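PDB 6GEF: type IV secretion system protein DotB from Yersinia pseudotuberculosis IP 31758, which probably hydrolyses ATP as a hexameric motor of the type IVb secretion system. Local coordinates for residues A[197-202]-A[224-229]; A[171-176]-A[320-325]; A[177-182]-A[273-278]; A[107-112]-A[132-137]. One frame throughout, in Å; residues are numbered along the deposited sequence.

Contact 1. Residues A[197-202]-A[224-229]; sequences IIRYIM and DNIKSA
Met-202 overlaps Ser-228, its CB lying 3.6 Å from the serine CB. Beyond CB the methionine chain runs straight and then bends at its last torsion (chi3 76°), which returns CE to 4.0 Å from Ser-228 CB, so the serine carbon is met by both the root and the tip of one side chain. The hydroxyl faces the helix backbone: Ser-228 OG donates to Met-202 O at 2.6 Å. OG approaches from the side of the carbonyl, at a C=O...OG angle of 119°, tilted 27° from its plane. One turn earlier, Ile-226 CD1 lies over one face of the Arg-199 guanidinium, 4.1 Å from NE, with the two side chains roughly perpendicular. The far end of Arg-199 is held by a salt bridge to Glu-203. Ile-226 also touches the methionine, its CG2 being 4.2 Å from Met-202 CB. These contacts tie the last turn of helix 187-203 to the loop between strands 211-216 and 232-237. Because Met-202 is the helix's penultimate residue, its carbonyl probably lacks a helical amide partner. Ser-228 OG supplies a donor there and, through weak bonds with His-230 N and Ser-231 N, links the helix end to its own loop.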
loop_
_atom_site.group_PDB
_atom_site.type_symbol
_atom_site.label_atom_id
_atom_site.label_comp_id
_atom_site.label_asym_id
_atom_site.label_seq_id
_atom_site.Cartn_x
_atom_site.Cartn_y
_atom_site.Cartn_z
ATOM N N ILE A 197 -36.791 -27.155 -8.092
ATOM C CA ILE A 197 -37.443 -26.237 -9.028
ATOM C C ILE A 197 -36.788 -26.309 -10.422
ATOM O O ILE A 197 -37.457 -26.216 -11.437
ATOM C CB ILE A 197 -37.444 -24.797 -8.485
ATOM C CG1 ILE A 197 -38.331 -24.685 -7.251
ATOM C CG2 ILE A 197 -37.904 -23.826 -9.561
ATOM C CD1 ILE A 197 -38.563 -23.268 -6.760
ATOM N N ILE A 198 -35.479 -26.507 -10.455
ATOM C CA ILE A 198 -34.759 -26.552 -11.714
ATOM C C ILE A 198 -35.033 -27.878 -12.462
ATOM O O ILE A 198 -35.163 -27.879 -13.683
ATOM C CB ILE A 198 -33.257 -26.314 -11.499
ATOM C CG1 ILE A 198 -33.007 -24.867 -11.103
ATOM C CG2 ILE A 198 -32.464 -26.657 -12.743
ATOM C CD1 ILE A 198 -31.582 -24.504 -10.761
ATOM N N ARG A 199 -35.097 -28.991 -11.739
ATOM C CA ARG A 199 -35.446 -30.246 -12.344
ATOM C C ARG A 199 -36.866 -30.191 -12.896
ATOM O O ARG A 199 -37.157 -30.685 -14.007
ATOM C CB ARG A 199 -35.271 -31.398 -11.363
ATOM C CG ARG A 199 -36.516 -31.786 -10.592
ATOM C CD ARG A 199 -36.431 -33.185 -10.075
ATOM N NE ARG A 199 -36.647 -34.199 -11.119
ATOM C CZ ARG A 199 -36.886 -35.483 -10.867
ATOM N NH1 ARG A 199 -36.906 -35.944 -9.623
ATOM N NH2 ARG A 199 -37.120 -36.318 -11.858
ATOM N N TYR A 200 -37.811 -29.666 -12.118
ATOM C CA TYR A 200 -39.144 -29.383 -12.631
ATOM C C TYR A 200 -39.087 -28.559 -13.914
ATOM O O TYR A 200 -39.734 -28.900 -14.912
ATOM C CB TYR A 200 -39.977 -28.662 -11.572
ATOM C CG TYR A 200 -41.353 -28.255 -12.053
ATOM C CD1 TYR A 200 -42.366 -29.204 -12.251
ATOM C CD2 TYR A 200 -41.659 -26.910 -12.269
ATOM C CE1 TYR A 200 -43.606 -28.831 -12.688
ATOM C CE2 TYR A 200 -42.893 -26.521 -12.734
ATOM C CZ TYR A 200 -43.883 -27.487 -12.927
ATOM O OH TYR A 200 -45.148 -27.114 -13.326
ATOM N N ILE A 201 -38.285 -27.496 -13.908
ATOM C CA ILE A 201 -38.192 -26.630 -15.074
ATOM C C ILE A 201 -37.740 -27.417 -16.292
ATOM O O ILE A 201 -38.375 -27.356 -17.357
ATOM C CB ILE A 201 -37.260 -25.428 -14.795
ATOM C CG1 ILE A 201 -38.009 -24.346 -14.029
ATOM C CG2 ILE A 201 -36.692 -24.865 -16.091
ATOM C CD1 ILE A 201 -37.159 -23.129 -13.727
ATOM N N MET A 202 -36.663 -28.170 -16.157
ATOM C CA MET A 202 -36.137 -28.954 -17.282
ATOM C C MET A 202 -37.156 -30.002 -17.761
ATOM O O MET A 202 -37.320 -30.190 -18.957
ATOM C CB MET A 202 -34.835 -29.637 -16.889
ATOM C CG MET A 202 -33.701 -28.713 -16.574
ATOM S SD MET A 202 -32.217 -29.578 -16.030
ATOM C CE MET A 202 -31.638 -30.210 -17.614
ATOM N N ASP A 224 -27.229 -34.497 -14.259
ATOM C CA ASP A 224 -26.757 -35.418 -15.290
ATOM C C ASP A 224 -27.855 -36.388 -15.682
ATOM O O ASP A 224 -27.976 -36.737 -16.876
ATOM C CB ASP A 224 -25.524 -36.158 -14.828
ATOM C CG ASP A 224 -24.401 -35.151 -14.373
ATOM O OD1 ASP A 224 -24.554 -33.942 -14.584
ATOM O OD2 ASP A 224 -23.343 -35.483 -13.838
ATOM N N ASN A 225 -28.700 -36.791 -14.731
ATOM C CA ASN A 225 -29.714 -37.808 -14.981
ATOM C C ASN A 225 -31.089 -37.226 -15.298
ATOM O O ASN A 225 -32.056 -37.972 -15.386
ATOM C CB ASN A 225 -29.806 -38.771 -13.793
ATOM C CG ASN A 225 -28.465 -39.408 -13.466
ATOM O OD1 ASN A 225 -27.737 -39.794 -14.383
ATOM N ND2 ASN A 225 -28.119 -39.508 -12.167
ATOM N N ILE A 226 -31.190 -35.911 -15.464
ATOM C CA ILE A 226 -32.455 -35.259 -15.747
ATOM C C ILE A 226 -32.560 -35.078 -17.256
ATOM O O ILE A 226 -31.765 -34.381 -17.884
ATOM C CB ILE A 226 -32.558 -33.898 -15.041
ATOM C CG1 ILE A 226 -32.126 -34.007 -13.578
ATOM C CG2 ILE A 226 -33.979 -33.332 -15.156
ATOM C CD1 ILE A 226 -32.937 -34.989 -12.763
ATOM N N LYS A 227 -33.547 -35.739 -17.858
ATOM C CA LYS A 227 -33.886 -35.555 -19.250
ATOM C C LYS A 227 -34.790 -34.323 -19.406
ATOM O O LYS A 227 -35.784 -34.175 -18.694
ATOM C CB LYS A 227 -34.633 -36.785 -19.741
ATOM C CG LYS A 227 -34.622 -38.016 -18.828
ATOM C CD LYS A 227 -35.368 -39.136 -19.530
ATOM C CE LYS A 227 -35.648 -40.315 -18.594
ATOM N NZ LYS A 227 -36.338 -41.399 -19.338
ATOM N N SER A 228 -34.416 -33.439 -20.313
ATOM C CA SER A 228 -35.217 -32.289 -20.674
ATOM C C SER A 228 -35.456 -32.271 -22.172
ATOM O O SER A 228 -34.623 -32.742 -22.950
ATOM C CB SER A 228 -34.537 -30.958 -20.247
ATOM O OG SER A 228 -35.328 -29.849 -20.572
ATOM N N ALA A 229 -36.589 -31.693 -22.569
ATOM C CA ALA A 229 -36.939 -31.591 -23.977
ATOM C C ALA A 229 -36.410 -30.334 -24.639
ATOM O O ALA A 229 -36.402 -30.262 -25.870
ATOM C CB ALA A 229 -38.468 -31.681 -24.146
#

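Contact 2. Residues A[171-176]-A[320-325]; sequences NQMCPD and TRFIMA
Met-173, the first residue past helix 167-172, extends its side chain over the ring of Phe-322. Its CB starts the chain with CG beside the backbone N (chi1 -66°), and CG is the atom that reaches the aromatic face: it stands 3.5 Å from the centroid of the Phe-322 ring, 16° off the ring normal, which is the geometry of a CH-pi contact. SD moves off to one side, 4.4 Å from the centroid of the Phe-322 ring and oblique to it, a Met-aromatic contact; it also meets a second thioether, with Met-324 CE 3.6 Å from Met-173 SD. Finally CE folds back at chi3 and comes to 4.0 Å from Phe-322 CE1. Gln-172 addresses the ring differently: its OE1 lies in the ring plane at the edge, 3.7 Å from Phe-322 CE2, with the amide turned 72° from the ring. That oxygen takes its hydrogen bond from Asn-344 ND2. Further along, Pro-175 and Arg-321 run antiparallel alongside each other, with Pro-175 CG 3.7 Å from Arg-321 CB. The contact lays the segment between helix 167-172 and strand 179-183 on strand 320-330 of the mixed sheet in the ATPase core, where Met-173 also touches Val-180 and Val-182. Across these segments the chemistry is sulfur, methylene and aromatic carbon, so dispersion and the CH-pi and sulfur-aromatic contacts probably account for it, while the glutamine oxygen at the ring edge has its polar partner elsewhere.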
loop_
_atom_site.group_PDB
_atom_site.type_symbol
_atom_site.label_atom_id
_atom_site.label_comp_id
_atom_site.label_asym_id
_atom_site.label_seq_id
_atom_site.Cartn_x
_atom_site.Cartn_y
_atom_site.Cartn_z
ATOM N N ASN A 171 -44.765 -23.064 -10.420
ATOM C CA ASN A 171 -45.139 -22.259 -11.577
ATOM C C ASN A 171 -45.065 -20.767 -11.267
ATOM O O ASN A 171 -44.595 -19.980 -12.090
ATOM C CB ASN A 171 -46.539 -22.648 -12.049
ATOM C CG ASN A 171 -46.569 -24.016 -12.706
ATOM O OD1 ASN A 171 -45.554 -24.523 -13.190
ATOM N ND2 ASN A 171 -47.745 -24.633 -12.707
ATOM N N GLN A 172 -45.521 -20.371 -10.089
ATOM C CA GLN A 172 -45.327 -18.999 -9.639
ATOM C C GLN A 172 -43.844 -18.646 -9.550
ATOM O O GLN A 172 -43.430 -17.516 -9.833
ATOM C CB GLN A 172 -46.004 -18.746 -8.302
ATOM C CG GLN A 172 -47.508 -18.973 -8.301
ATOM C CD GLN A 172 -48.138 -18.618 -6.967
ATOM O OE1 GLN A 172 -47.701 -17.725 -6.260
ATOM N NE2 GLN A 172 -49.198 -19.322 -6.616
ATOM N N MET A 173 -43.021 -19.632 -9.190
ATOM C CA MET A 173 -41.591 -19.403 -8.971
ATOM C C MET A 173 -40.748 -19.531 -10.256
ATOM O O MET A 173 -39.549 -19.459 -10.196
ATOM C CB MET A 173 -41.070 -20.368 -7.910
ATOM C CG MET A 173 -41.644 -20.127 -6.530
ATOM S SD MET A 173 -40.940 -21.198 -5.267
ATOM C CE MET A 173 -39.283 -20.497 -5.143
ATOM N N CYS A 174 -41.417 -19.690 -11.407
ATOM C CA CYS A 174 -40.749 -19.767 -12.689
ATOM C C CYS A 174 -41.210 -18.651 -13.620
ATOM O O CYS A 174 -41.802 -18.912 -14.667
ATOM C CB CYS A 174 -41.002 -21.141 -13.344
ATOM S SG CYS A 174 -40.401 -22.535 -12.381
ATOM N N PRO A 175 -40.934 -17.403 -13.253
ATOM C CA PRO A 175 -41.080 -16.315 -14.233
ATOM C C PRO A 175 -39.984 -16.404 -15.282
ATOM O O PRO A 175 -38.855 -16.793 -15.005
ATOM C CB PRO A 175 -40.933 -15.043 -13.380
ATOM C CG PRO A 175 -40.132 -15.495 -12.185
ATOM C CD PRO A 175 -40.540 -16.912 -11.917
ATOM N N ASP A 176 -40.302 -16.005 -16.505
ATOM C CA ASP A 176 -39.303 -15.788 -17.536
ATOM C C ASP A 176 -38.506 -14.519 -17.302
ATOM O O ASP A 176 -37.721 -14.136 -18.195
ATOM C CB ASP A 176 -39.976 -15.775 -18.920
ATOM C CG ASP A 176 -40.930 -14.618 -19.068
ATOM O OD1 ASP A 176 -41.052 -13.757 -18.133
ATOM O OD2 ASP A 176 -41.532 -14.528 -20.179
ATOM N N THR A 320 -37.721 -8.041 -8.424
ATOM C CA THR A 320 -38.166 -9.185 -7.651
ATOM C C THR A 320 -39.484 -9.718 -8.205
ATOM O O THR A 320 -40.404 -8.949 -8.491
ATOM C CB THR A 320 -38.350 -8.782 -6.191
ATOM O OG1 THR A 320 -37.140 -8.154 -5.709
ATOM C CG2 THR A 320 -38.654 -10.012 -5.340
ATOM N N ARG A 321 -39.566 -11.035 -8.394
ATOM C CA ARG A 321 -40.784 -11.684 -8.841
ATOM C C ARG A 321 -41.446 -12.561 -7.789
ATOM O O ARG A 321 -42.626 -12.905 -7.935
ATOM C CB ARG A 321 -40.509 -12.510 -10.112
ATOM C CG ARG A 321 -40.807 -11.767 -11.407
ATOM C CD ARG A 321 -41.995 -10.817 -11.255
ATOM N NE ARG A 321 -42.941 -10.924 -12.357
ATOM C CZ ARG A 321 -44.027 -11.695 -12.320
ATOM N NH1 ARG A 321 -44.311 -12.434 -11.235
ATOM N NH2 ARG A 321 -44.854 -11.728 -13.371
ATOM N N PHE A 322 -40.724 -12.917 -6.730
ATOM C CA PHE A 322 -41.178 -13.957 -5.816
ATOM C C PHE A 322 -40.138 -14.181 -4.714
ATOM O O PHE A 322 -38.942 -14.312 -4.998
ATOM C CB PHE A 322 -41.402 -15.294 -6.567
ATOM C CG PHE A 322 -42.168 -16.294 -5.777
ATOM C CD1 PHE A 322 -41.538 -17.001 -4.788
ATOM C CD2 PHE A 322 -43.516 -16.557 -6.031
ATOM C CE1 PHE A 322 -42.220 -17.955 -4.043
ATOM C CE2 PHE A 322 -44.187 -17.508 -5.295
ATOM C CZ PHE A 322 -43.535 -18.197 -4.303
ATOM N N ILE A 323 -40.607 -14.255 -3.465
ATOM C CA ILE A 323 -39.731 -14.356 -2.314
ATOM C C ILE A 323 -40.232 -15.507 -1.453
ATOM O O ILE A 323 -41.351 -15.460 -0.931
ATOM C CB ILE A 323 -39.671 -13.046 -1.495
ATOM C CG1 ILE A 323 -39.116 -11.906 -2.344
ATOM C CG2 ILE A 323 -38.908 -13.260 -0.198
ATOM C CD1 ILE A 323 -38.299 -10.876 -1.586
ATOM N N MET A 324 -39.389 -16.532 -1.285
ATOM C CA MET A 324 -39.637 -17.619 -0.348
ATOM C C MET A 324 -38.587 -17.575 0.750
ATOM O O MET A 324 -37.402 -17.652 0.494
ATOM C CB MET A 324 -39.567 -18.955 -1.076
ATOM C CG MET A 324 -40.107 -20.131 -0.266
ATOM S SD MET A 324 -40.174 -21.655 -1.202
ATOM C CE MET A 324 -41.836 -21.578 -1.847
ATOM N N ALA A 325 -39.051 -17.410 1.987
ATOM C CA ALA A 325 -38.317 -17.890 3.165
ATOM C C ALA A 325 -38.799 -19.278 3.554
ATOM O O ALA A 325 -39.978 -19.573 3.482
ATOM C CB ALA A 325 -38.507 -16.932 4.338
#

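Contact 3. Residues A[177-182]-A[273-278]; sequences NGIVMV and SAFEAA
The Phe-275 ring is the flat group here, and Ile-179 CD1 approaches it obliquely, 3.8 Å from Phe-275 CD1 and 4.0 Å from Phe-275 CE1. Although CB of the phenylalanine points away from the strand, the ring comes back near it, and the two side chains cross at about a right angle. Asp-315 and Leu-316 of helix 306-319 touch the same phenylalanine. The isoleucine methyl has a second neighbour in Ala-274, whose CB is 3.9 Å from Ile-179 CD1. Ile-179 CG1, turned toward its own backbone N (chi1 -60°), meets the next turn of the helix, where Ala-278 CB is 3.8 Å away from it. Helix 268-280 thus packs on strand 179-183, a central strand of the mixed sheet of a P-loop NTPase core, flanked by strands 284-288 and 320-330. The strand runs on into what fits a Walker A loop, and its short segment passes the helix axis at 10.1 Å, the usual helix-on-sheet spacing, with an angle of 137° between directions. The helix meets the strand with small residues: Ala-274 and Ala-278, one turn apart, both touch Ile-179 with their methyls, and Gly-178 brings its CA to 4.0 Å from Ala-278 CB with a positive phi of 81° that favours glycine. From the same helix Glu-276 hydrogen-bonds Ser-187 of a second subunit.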
loop_
_atom_site.group_PDB
_atom_site.type_symbol
_atom_site.label_atom_id
_atom_site.label_comp_id
_atom_site.label_asym_id
_atom_site.label_seq_id
_atom_site.Cartn_x
_atom_site.Cartn_y
_atom_site.Cartn_z
ATOM N N ASN A 177 -38.652 -13.831 -16.195
ATOM C CA ASN A 177 -38.005 -12.550 -15.959
ATOM C C ASN A 177 -37.885 -12.310 -14.469
ATOM O O ASN A 177 -38.628 -12.894 -13.665
ATOM C CB ASN A 177 -38.773 -11.385 -16.622
ATOM C CG ASN A 177 -40.196 -11.273 -16.105
ATOM O OD1 ASN A 177 -40.432 -10.984 -14.936
ATOM N ND2 ASN A 177 -41.180 -11.556 -16.988
ATOM N N GLY A 178 -36.923 -11.486 -14.094
ATOM C CA GLY A 178 -36.792 -11.043 -12.726
ATOM C C GLY A 178 -36.092 -12.044 -11.829
ATOM O O GLY A 178 -35.500 -13.022 -12.275
ATOM N N ILE A 179 -36.203 -11.799 -10.535
ATOM C CA ILE A 179 -35.428 -12.493 -9.523
ATOM C C ILE A 179 -36.403 -13.290 -8.649
ATOM O O ILE A 179 -37.325 -12.726 -8.060
ATOM C CB ILE A 179 -34.628 -11.514 -8.659
ATOM C CG1 ILE A 179 -33.659 -10.706 -9.534
ATOM C CG2 ILE A 179 -33.841 -12.252 -7.596
ATOM C CD1 ILE A 179 -32.942 -9.591 -8.777
ATOM N N VAL A 180 -36.191 -14.607 -8.585
ATOM C CA VAL A 180 -36.819 -15.455 -7.590
ATOM C C VAL A 180 -35.803 -15.710 -6.478
ATOM O O VAL A 180 -34.685 -16.165 -6.741
ATOM C CB VAL A 180 -37.276 -16.781 -8.215
ATOM C CG1 VAL A 180 -37.993 -17.650 -7.180
ATOM C CG2 VAL A 180 -38.187 -16.516 -9.407
ATOM N N MET A 181 -36.206 -15.423 -5.242
ATOM C CA MET A 181 -35.336 -15.543 -4.086
ATOM C C MET A 181 -35.989 -16.529 -3.107
ATOM O O MET A 181 -37.179 -16.397 -2.790
ATOM C CB MET A 181 -35.139 -14.196 -3.394
ATOM C CG MET A 181 -34.538 -13.142 -4.310
ATOM S SD MET A 181 -34.907 -11.417 -3.852
ATOM C CE MET A 181 -34.123 -11.313 -2.301
ATOM N N VAL A 182 -35.208 -17.492 -2.622
ATOM C CA VAL A 182 -35.566 -18.313 -1.498
ATOM C C VAL A 182 -34.616 -17.947 -0.356
ATOM O O VAL A 182 -33.410 -18.007 -0.490
ATOM C CB VAL A 182 -35.510 -19.827 -1.800
ATOM C CG1 VAL A 182 -36.185 -20.100 -3.145
ATOM C CG2 VAL A 182 -34.103 -20.315 -1.822
ATOM N N SER A 273 -25.433 -7.017 -9.385
ATOM C CA SER A 273 -25.214 -7.958 -10.496
ATOM C C SER A 273 -26.446 -8.783 -10.748
ATOM O O SER A 273 -26.777 -9.095 -11.892
ATOM C CB SER A 273 -23.982 -8.827 -10.226
ATOM O OG SER A 273 -23.741 -9.646 -11.359
ATOM N N ALA A 274 -27.146 -9.206 -9.709
ATOM C CA ALA A 274 -28.478 -9.804 -9.886
ATOM C C ALA A 274 -29.392 -8.866 -10.659
ATOM O O ALA A 274 -30.119 -9.289 -11.545
ATOM C CB ALA A 274 -29.068 -10.161 -8.524
ATOM N N PHE A 275 -29.389 -7.581 -10.303
ATOM C CA PHE A 275 -30.207 -6.620 -11.040
ATOM C C PHE A 275 -29.847 -6.596 -12.509
ATOM O O PHE A 275 -30.722 -6.598 -13.375
ATOM C CB PHE A 275 -30.065 -5.224 -10.399
ATOM C CG PHE A 275 -30.817 -5.060 -9.124
ATOM C CD1 PHE A 275 -31.878 -5.923 -8.802
ATOM C CD2 PHE A 275 -30.490 -4.053 -8.241
ATOM C CE1 PHE A 275 -32.573 -5.780 -7.615
ATOM C CE2 PHE A 275 -31.195 -3.906 -7.035
ATOM C CZ PHE A 275 -32.217 -4.766 -6.728
ATOM N N GLU A 276 -28.562 -6.520 -12.825
ATOM C CA GLU A 276 -28.106 -6.482 -14.216
ATOM C C GLU A 276 -28.534 -7.750 -14.962
ATOM O O GLU A 276 -29.079 -7.679 -16.059
ATOM C CB GLU A 276 -26.603 -6.272 -14.297
ATOM C CG GLU A 276 -26.030 -6.348 -15.693
ATOM C CD GLU A 276 -24.532 -6.094 -15.770
ATOM O OE1 GLU A 276 -24.007 -5.907 -16.893
ATOM O OE2 GLU A 276 -23.803 -6.137 -14.749
ATOM N N ALA A 277 -28.276 -8.910 -14.378
ATOM C CA ALA A 277 -28.667 -10.174 -14.990
ATOM C C ALA A 277 -30.172 -10.211 -15.257
ATOM O O ALA A 277 -30.611 -10.519 -16.373
ATOM C CB ALA A 277 -28.256 -11.352 -14.116
ATOM N N ALA A 278 -30.972 -9.874 -14.265
ATOM C CA ALA A 278 -32.417 -9.838 -14.447
ATOM C C ALA A 278 -32.833 -8.877 -15.548
ATOM O O ALA A 278 -33.723 -9.182 -16.342
ATOM C CB ALA A 278 -33.116 -9.501 -13.130
#

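Contact 4. Residues A[107-112]-A[132-137]; sequences LINTRY and RVNISP
Asn-109 and Asn-134 are cross-strand neighbours of a non-hydrogen-bonded antiparallel pair, and their two amides run abreast with planes 31° apart. Asn-134 ND2 donates to Asn-109 OD1 at 3.2 Å; the acceptor is close to the plane of the Asn-134 amide, but the donor stands 40° above the Asn-109 carbonyl plane and so misses its lone pairs. The other end of the Asn-134 amide is gripped from its own strand, where Ser-136 OG donates in plane onto a lone pair of Asn-134 OD1 at 2.7 Å. Together the two bonds limit the rotation of that amide. The other face is mainly apolar, though Thr-110 is also on it. There Ile-108 and Ile-135 meet at a slant, with Ile-108 CG2 3.6 Å from Ile-135 CB, and Val-133 turns its CG2, placed beside the backbone N, to 3.4 Å from Tyr-112 CB. Helices 82-93 and 98-104 cover this side, touching Val-133, Ile-135 and Ile-108. In the backbone, Thr-110 N binds Val-133 O at 2.9 Å and Val-133 N returns to Thr-110 O at 2.9 Å. Strand 108-115 is the outermost strand, within this chain, of the six-stranded antiparallel sheet. Asn-134 and Asn-109 also approach a third subunit, where Asn-134 ND2 makes a weak hydrogen bond to Glu-251. Arg-132 has its polar partners in Glu-220 and Ile-219 O. The strand pair is therefore polar on one face, with two asparagines and two arginines, and mainly aliphatic under the helices.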
loop_
_atom_site.group_PDB
_atom_site.type_symbol
_atom_site.label_atom_id
_atom_site.label_comp_id
_atom_site.label_asym_id
_atom_site.label_seq_id
_atom_site.Cartn_x
_atom_site.Cartn_y
_atom_site.Cartn_z
ATOM N N LEU A 107 -5.095 -27.505 4.629
ATOM C CA LEU A 107 -6.457 -27.851 4.948
ATOM C C LEU A 107 -6.929 -29.026 4.121
ATOM O O LEU A 107 -6.594 -29.146 2.952
ATOM C CB LEU A 107 -7.376 -26.648 4.705
ATOM C CG LEU A 107 -6.951 -25.351 5.452
ATOM C CD1 LEU A 107 -7.966 -24.249 5.269
ATOM C CD2 LEU A 107 -6.670 -25.535 6.939
ATOM N N ILE A 108 -7.704 -29.921 4.753
ATOM C CA ILE A 108 -7.977 -31.247 4.226
ATOM C C ILE A 108 -9.481 -31.316 3.945
ATOM O O ILE A 108 -10.291 -31.642 4.820
ATOM C CB ILE A 108 -7.548 -32.328 5.222
ATOM C CG1 ILE A 108 -6.046 -32.221 5.494
ATOM C CG2 ILE A 108 -7.922 -33.725 4.678
ATOM C CD1 ILE A 108 -5.522 -33.342 6.388
ATOM N N ASN A 109 -9.850 -31.022 2.704
ATOM C CA ASN A 109 -11.182 -31.291 2.181
ATOM C C ASN A 109 -11.062 -32.230 0.988
ATOM O O ASN A 109 -10.383 -31.925 0.037
ATOM C CB ASN A 109 -11.876 -29.998 1.775
ATOM C CG ASN A 109 -11.979 -29.007 2.915
ATOM O OD1 ASN A 109 -12.828 -29.158 3.813
ATOM N ND2 ASN A 109 -11.087 -27.991 2.911
ATOM N N THR A 110 -11.754 -33.350 1.046
ATOM C CA THR A 110 -11.802 -34.304 -0.050
ATOM C C THR A 110 -13.225 -34.824 -0.186
ATOM O O THR A 110 -14.144 -34.349 0.456
ATOM C CB THR A 110 -10.782 -35.461 0.184
ATOM O OG1 THR A 110 -9.847 -35.089 1.208
ATOM C CG2 THR A 110 -10.032 -35.761 -1.101
ATOM N N ARG A 111 -13.400 -35.811 -1.063
ATOM C CA ARG A 111 -14.623 -36.571 -1.197
ATOM C C ARG A 111 -14.363 -38.040 -0.901
ATOM O O ARG A 111 -13.285 -38.563 -1.187
ATOM C CB ARG A 111 -15.171 -36.412 -2.598
ATOM C CG ARG A 111 -15.814 -35.027 -2.865
ATOM C CD ARG A 111 -15.437 -34.462 -4.222
ATOM N NE ARG A 111 -13.992 -34.250 -4.312
ATOM C CZ ARG A 111 -13.336 -33.196 -3.835
ATOM N NH1 ARG A 111 -12.019 -33.122 -3.981
ATOM N NH2 ARG A 111 -14.017 -32.234 -3.195
ATOM N N TYR A 112 -15.344 -38.698 -0.296
ATOM C CA TYR A 112 -15.243 -40.084 0.112
ATOM C C TYR A 112 -16.525 -40.800 -0.306
ATOM O O TYR A 112 -17.603 -40.439 0.165
ATOM C CB TYR A 112 -15.037 -40.189 1.624
ATOM C CG TYR A 112 -14.931 -41.610 2.147
ATOM C CD1 TYR A 112 -13.746 -42.320 2.055
ATOM C CD2 TYR A 112 -16.044 -42.254 2.683
ATOM C CE1 TYR A 112 -13.648 -43.611 2.530
ATOM C CE2 TYR A 112 -15.967 -43.535 3.168
ATOM C CZ TYR A 112 -14.768 -44.225 3.079
ATOM O OH TYR A 112 -14.662 -45.515 3.554
ATOM N N ARG A 132 -18.571 -35.255 1.619
ATOM C CA ARG A 132 -17.540 -34.221 1.725
ATOM C C ARG A 132 -16.813 -34.405 3.052
ATOM O O ARG A 132 -17.421 -34.302 4.119
ATOM C CB ARG A 132 -18.173 -32.834 1.662
ATOM C CG ARG A 132 -19.185 -32.674 0.523
ATOM C CD ARG A 132 -19.777 -31.292 0.533
ATOM N NE ARG A 132 -20.716 -31.106 -0.573
ATOM C CZ ARG A 132 -20.387 -30.711 -1.802
ATOM N NH1 ARG A 132 -21.316 -30.527 -2.721
ATOM N NH2 ARG A 132 -19.118 -30.458 -2.092
ATOM N N VAL A 133 -15.515 -34.670 2.997
ATOM C CA VAL A 133 -14.713 -34.989 4.155
ATOM C C VAL A 133 -13.824 -33.793 4.462
ATOM O O VAL A 133 -12.908 -33.461 3.703
ATOM C CB VAL A 133 -13.844 -36.251 3.900
ATOM C CG1 VAL A 133 -12.994 -36.585 5.119
ATOM C CG2 VAL A 133 -14.741 -37.420 3.516
ATOM N N ASN A 134 -14.098 -33.142 5.587
ATOM C CA ASN A 134 -13.182 -32.197 6.194
ATOM C C ASN A 134 -12.462 -32.852 7.355
ATOM O O ASN A 134 -13.099 -33.432 8.219
ATOM C CB ASN A 134 -13.952 -30.964 6.690
ATOM C CG ASN A 134 -13.115 -30.088 7.585
ATOM O OD1 ASN A 134 -13.232 -30.153 8.808
ATOM N ND2 ASN A 134 -12.319 -29.238 6.986
ATOM N N ILE A 135 -11.140 -32.745 7.366
ATOM C CA ILE A 135 -10.304 -33.208 8.463
ATOM C C ILE A 135 -9.595 -32.007 9.078
ATOM O O ILE A 135 -8.796 -31.374 8.420
ATOM C CB ILE A 135 -9.285 -34.272 7.984
ATOM C CG1 ILE A 135 -10.017 -35.462 7.379
ATOM C CG2 ILE A 135 -8.406 -34.735 9.133
ATOM C CD1 ILE A 135 -9.159 -36.635 7.038
ATOM N N SER A 136 -9.880 -31.735 10.335
ATOM C CA SER A 136 -9.490 -30.480 10.982
ATOM C C SER A 136 -8.763 -30.769 12.278
ATOM O O SER A 136 -9.189 -31.644 13.042
ATOM C CB SER A 136 -10.708 -29.586 11.281
ATOM O OG SER A 136 -11.192 -28.959 10.100
ATOM N N PRO A 137 -7.658 -30.070 12.556
ATOM C CA PRO A 137 -6.986 -30.245 13.841
ATOM C C PRO A 137 -7.941 -29.994 15.007
ATOM O O PRO A 137 -8.735 -29.058 14.985
ATOM C CB PRO A 137 -5.896 -29.186 13.803
ATOM C CG PRO A 137 -5.606 -28.953 12.380
ATOM C CD PRO A 137 -6.918 -29.178 11.657
#

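Overall arrangement
Contacts 1, 2 and 3 belong to the P-loop NTPase core, whereas contact 4 lies in the antiparallel sheet, its centre 31 to 36 Å from the others. Contacts 2 and 3 are closest, about 10 Å between centres, because strands 179-183 and 320-330 are neighbours: Arg-321 N lies 2.8 Å from Ile-179 O, a probable hydrogen bond. Contact 1 reaches contact 2 through Ile-197 CD1, 3.3 Å from Met-173 CE, and Tyr-200 OH, 2.6 Å from Asn-171 OD1. The probable Walker A loop joins strand 179-183 of contact 3 to helix 187-203 of contact 1, so the two contacts involve the strand before and the helix after the likely nucleotide-binding loop.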